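Local coordinates for protein prolyl 4-hydroxylase (Phytophthora capsici LT1534, PDB 6IUQ) that probably hydroxylates proline residues at the 4-position, as an iron(II)- and 2-oxoglutarate-dependent oxygenase built on a double-stranded beta-helix core, at residues M56-E61 and R104-E109. Sequence-based numbering, arbitrary orientation.
Sequences MRWLNE and RTKVPE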
HETATM    1  N   MSE A  56      -7.148  18.037  -6.822  1.00 35.95           N
HETATM    2  CA  MSE A  56      -7.849  17.194  -5.861  1.00 35.08           C
HETATM    3  C   MSE A  56      -8.723  18.006  -4.916  1.00 33.90           C
HETATM    4  O   MSE A  56      -9.838  17.602  -4.595  1.00 35.81           O
HETATM    5  CB  MSE A  56      -6.853  16.363  -5.053  1.00 30.35           C
HETATM    6  CG  MSE A  56      -6.164  15.303  -5.876  1.00 36.89           C
HETATM    7 SE   MSE A  56      -4.824  14.366  -4.833  1.00 68.17          SE
HETATM    8  CE  MSE A  56      -5.974  13.584  -3.462  1.00 41.00           C
ATOM      9  N   ARG A  57      -8.194  19.130  -4.447  1.00 32.49           N
ATOM     10  CA  ARG A  57      -8.947  20.014  -3.574  1.00 37.18           C
ATOM     11  C   ARG A  57     -10.175  20.558  -4.304  1.00 38.99           C
ATOM     12  O   ARG A  57     -11.244  20.705  -3.721  1.00 41.41           O
ATOM     13  CB  ARG A  57      -8.074  21.165  -3.084  1.00 32.80           C
ATOM     14  CG  ARG A  57      -7.057  20.798  -2.011  1.00 37.13           C
ATOM     15  CD  ARG A  57      -6.741  22.040  -1.198  1.00 37.94           C
ATOM     16  NE  ARG A  57      -5.424  22.038  -0.571  1.00 47.01           N
ATOM     17  CZ  ARG A  57      -5.150  21.520   0.627  1.00 50.93           C
ATOM     18  NH1 ARG A  57      -6.106  20.929   1.339  1.00 46.97           N
ATOM     19  NH2 ARG A  57      -3.910  21.603   1.111  1.00 36.86           N
ATOM     20  N   TRP A  58     -10.011  20.855  -5.589  1.00 35.75           N
ATOM     21  CA  TRP A  58     -11.121  21.318  -6.395  1.00 34.39           C
ATOM     22  C   TRP A  58     -12.213  20.262  -6.485  1.00 40.44           C
ATOM     23  O   TRP A  58     -13.394  20.564  -6.330  1.00 43.92           O
ATOM     24  CB  TRP A  58     -10.652  21.697  -7.789  1.00 34.59           C
ATOM     25  CG  TRP A  58     -11.749  22.271  -8.607  1.00 42.10           C
ATOM     26  CD1 TRP A  58     -12.143  23.583  -8.653  1.00 39.78           C
ATOM     27  CD2 TRP A  58     -12.624  21.558  -9.486  1.00 39.06           C
ATOM     28  NE1 TRP A  58     -13.201  23.727  -9.516  1.00 40.52           N
ATOM     29  CE2 TRP A  58     -13.518  22.500 -10.040  1.00 36.12           C
ATOM     30  CE3 TRP A  58     -12.733  20.218  -9.867  1.00 39.82           C
ATOM     31  CZ2 TRP A  58     -14.498  22.146 -10.955  1.00 36.75           C
ATOM     32  CZ3 TRP A  58     -13.712  19.866 -10.772  1.00 38.44           C
ATOM     33  CH2 TRP A  58     -14.584  20.828 -11.306  1.00 40.38           C
ATOM     34  N   LEU A  59     -11.817  19.022  -6.745  1.00 38.26           N
ATOM     35  CA  LEU A  59     -12.766  17.921  -6.808  1.00 40.86           C
ATOM     36  C   LEU A  59     -13.548  17.824  -5.512  1.00 43.25           C
ATOM     37  O   LEU A  59     -14.748  17.540  -5.511  1.00 42.03           O
ATOM     38  CB  LEU A  59     -12.046  16.603  -7.088  1.00 39.83           C
ATOM     39  CG  LEU A  59     -11.544  16.445  -8.518  1.00 40.73           C
ATOM     40  CD1 LEU A  59     -10.714  15.189  -8.633  1.00 26.83           C
ATOM     41  CD2 LEU A  59     -12.724  16.416  -9.489  1.00 40.47           C
ATOM     42  N   ASN A  60     -12.851  18.072  -4.409  1.00 42.72           N
ATOM     43  CA  ASN A  60     -13.461  18.028  -3.089  1.00 49.29           C
ATOM     44  C   ASN A  60     -14.409  19.206  -2.803  1.00 48.05           C
ATOM     45  O   ASN A  60     -15.411  19.043  -2.099  1.00 48.67           O
ATOM     46  CB  ASN A  60     -12.376  17.979  -2.022  1.00 40.79           C
ATOM     47  CG  ASN A  60     -12.941  17.765  -0.646  1.00 47.16           C
ATOM     48  OD1 ASN A  60     -13.615  16.761  -0.395  1.00 47.29           O
ATOM     49  ND2 ASN A  60     -12.674  18.704   0.261  1.00 37.15           N
ATOM     50  N   GLU A  61     -14.081  20.384  -3.330  1.00 43.05           N
ATOM     51  CA  GLU A  61     -14.946  21.559  -3.202  1.00 46.34           C
ATOM     52  C   GLU A  61     -16.228  21.372  -3.993  1.00 47.22           C
ATOM     53  O   GLU A  61     -17.282  21.881  -3.625  1.00 50.13           O
ATOM     54  CB  GLU A  61     -14.245  22.821  -3.695  1.00 42.82           C
ATOM     55  CG  GLU A  61     -13.192  23.405  -2.765  1.00 52.94           C
ATOM     56  CD  GLU A  61     -12.354  24.485  -3.460  1.00 63.19           C
ATOM     57  OE1 GLU A  61     -12.010  24.302  -4.653  1.00 59.68           O
ATOM     58  OE2 GLU A  61     -12.054  25.522  -2.821  1.00 64.80           O
ATOM     59  N   ARG A 104     -12.594  12.672 -15.282  1.00 42.23           N
ATOM     60  CA  ARG A 104     -11.192  12.919 -15.545  1.00 40.90           C
ATOM     61  C   ARG A 104     -10.990  14.130 -16.419  1.00 40.74           C
ATOM     62  O   ARG A 104     -10.006  14.852 -16.268  1.00 40.73           O
ATOM     63  CB  ARG A 104     -10.555  11.698 -16.195  1.00 42.76           C
ATOM     64  CG  ARG A 104      -9.519  11.047 -15.335  1.00 37.72           C
ATOM     65  CD  ARG A 104      -8.909   9.901 -16.069  1.00 36.92           C
ATOM     66  NE  ARG A 104      -9.844   8.792 -16.128  1.00 43.61           N
ATOM     67  CZ  ARG A 104     -10.212   8.192 -17.246  1.00 37.02           C
ATOM     68  NH1 ARG A 104      -9.713   8.585 -18.410  1.00 37.30           N
ATOM     69  NH2 ARG A 104     -11.074   7.193 -17.190  1.00 42.09           N
ATOM     70  N   THR A 105     -11.936  14.355 -17.326  1.00 46.03           N
ATOM     71  CA  THR A 105     -11.902  15.510 -18.224  1.00 42.66           C
ATOM     72  C   THR A 105     -11.934  16.840 -17.464  1.00 37.64           C
ATOM     73  O   THR A 105     -11.504  17.871 -17.985  1.00 38.33           O
ATOM     74  CB  THR A 105     -13.083  15.456 -19.222  1.00 52.30           C
ATOM     75  OG1 THR A 105     -13.140  14.149 -19.810  1.00 56.16           O
ATOM     76  CG2 THR A 105     -12.924  16.499 -20.329  1.00 48.87           C
ATOM     77  N   LYS A 106     -12.421  16.819 -16.228  1.00 37.81           N
ATOM     78  CA  LYS A 106     -12.443  18.037 -15.424  1.00 37.37           C
ATOM     79  C   LYS A 106     -11.076  18.383 -14.850  1.00 36.94           C
ATOM     80  O   LYS A 106     -10.851  19.526 -14.476  1.00 33.94           O
ATOM     81  CB  LYS A 106     -13.454  17.922 -14.280  1.00 37.86           C
ATOM     82  CG  LYS A 106     -14.870  17.601 -14.738  1.00 39.91           C
ATOM     83  CD  LYS A 106     -15.842  17.533 -13.567  1.00 43.80           C
ATOM     84  CE  LYS A 106     -17.283  17.357 -14.058  1.00 50.32           C
ATOM     85  NZ  LYS A 106     -17.730  18.488 -14.936  1.00 50.90           N
ATOM     86  N   VAL A 107     -10.168  17.405 -14.780  1.00 40.49           N
ATOM     87  CA  VAL A 107      -8.886  17.591 -14.082  1.00 26.63           C
ATOM     88  C   VAL A 107      -7.678  17.112 -14.894  1.00 28.11           C
ATOM     89  O   VAL A 107      -7.205  15.981 -14.734  1.00 27.57           O
ATOM     90  CB  VAL A 107      -8.905  16.876 -12.720  1.00 32.69           C
ATOM     91  CG1 VAL A 107      -9.594  17.747 -11.665  1.00 29.61           C
ATOM     92  CG2 VAL A 107      -9.603  15.509 -12.826  1.00 30.07           C
ATOM     93  N   PRO A 108      -7.153  17.995 -15.754  1.00 30.89           N
ATOM     94  CA  PRO A 108      -6.137  17.651 -16.762  1.00 28.19           C
ATOM     95  C   PRO A 108      -4.860  16.987 -16.233  1.00 29.40           C
ATOM     96  O   PRO A 108      -4.349  16.055 -16.879  1.00 25.87           O
ATOM     97  CB  PRO A 108      -5.804  19.016 -17.395  1.00 29.66           C
ATOM     98  CG  PRO A 108      -7.035  19.820 -17.213  1.00 27.99           C
ATOM     99  CD  PRO A 108      -7.561  19.411 -15.849  1.00 29.89           C
ATOM    100  N   GLU A 109      -4.329  17.454 -15.107  1.00 24.78           N
ATOM    101  CA  GLU A 109      -3.124  16.832 -14.581  1.00 24.69           C
ATOM    102  C   GLU A 109      -3.441  15.453 -14.008  1.00 22.14           C
ATOM    103  O   GLU A 109      -2.637  14.526 -14.118  1.00 17.93           O
ATOM    104  CB  GLU A 109      -2.452  17.719 -13.521  1.00 22.05           C
ATOM    105  CG  GLU A 109      -2.021  19.083 -14.041  1.00 23.09           C
ATOM    106  CD  GLU A 109      -1.155  18.989 -15.300  1.00 29.26           C
ATOM    107  OE1 GLU A 109      -0.288  18.084 -15.393  1.00 26.29           O
ATOM    108  OE2 GLU A 109      -1.356  19.821 -16.215  1.00 29.89           O
TER
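Leu59 and Val107 meet tip to tip where the last turn of helix 46-61 faces the turn before helix 108-115. Helix 46-61 packs against the double-stranded beta-helix core of this oxygenase, on strands 139-146 and 224-232. CG1 of Val107 carries the Leu59 contact, 3.9 Å from Leu59 CG. The same methyl lies 4.0 Å from CD2 and 4.1 Å from CD1 of Leu59, so it sits at the fork of the leucine. Val107 CG1 is anti to its own carbonyl carbon (chi1 -82°), which directs it at the helix. Trp58 adds the second part of the contact. Its CG lies anti to the backbone N (chi1 -176°), and the six-membered ring extends toward 104-109. Lys106 crosses the indole at about a right angle. Its CB is 4.0 Å from Trp58 CZ3, and the amino end leads away. The contact is apolar, with no hydrogen bond between the segments.

A type I beta turn from Arg104 to Val107 presents Lys106 and Val107 to the helix. Val107 is the N-cap residue of helix 108-115. Glu55, one turn before Leu59, accepts a hydrogen bond from Glu109 N through OE2 and so ties the start of that helix to helix 46-61. Further out, Leu59 also packs on Leu143 of strand 139-146, and Phe5 meets the Trp58 ring edge-to-face. Within the turn, Val107 N donates to Arg104 O at 3.0 Å.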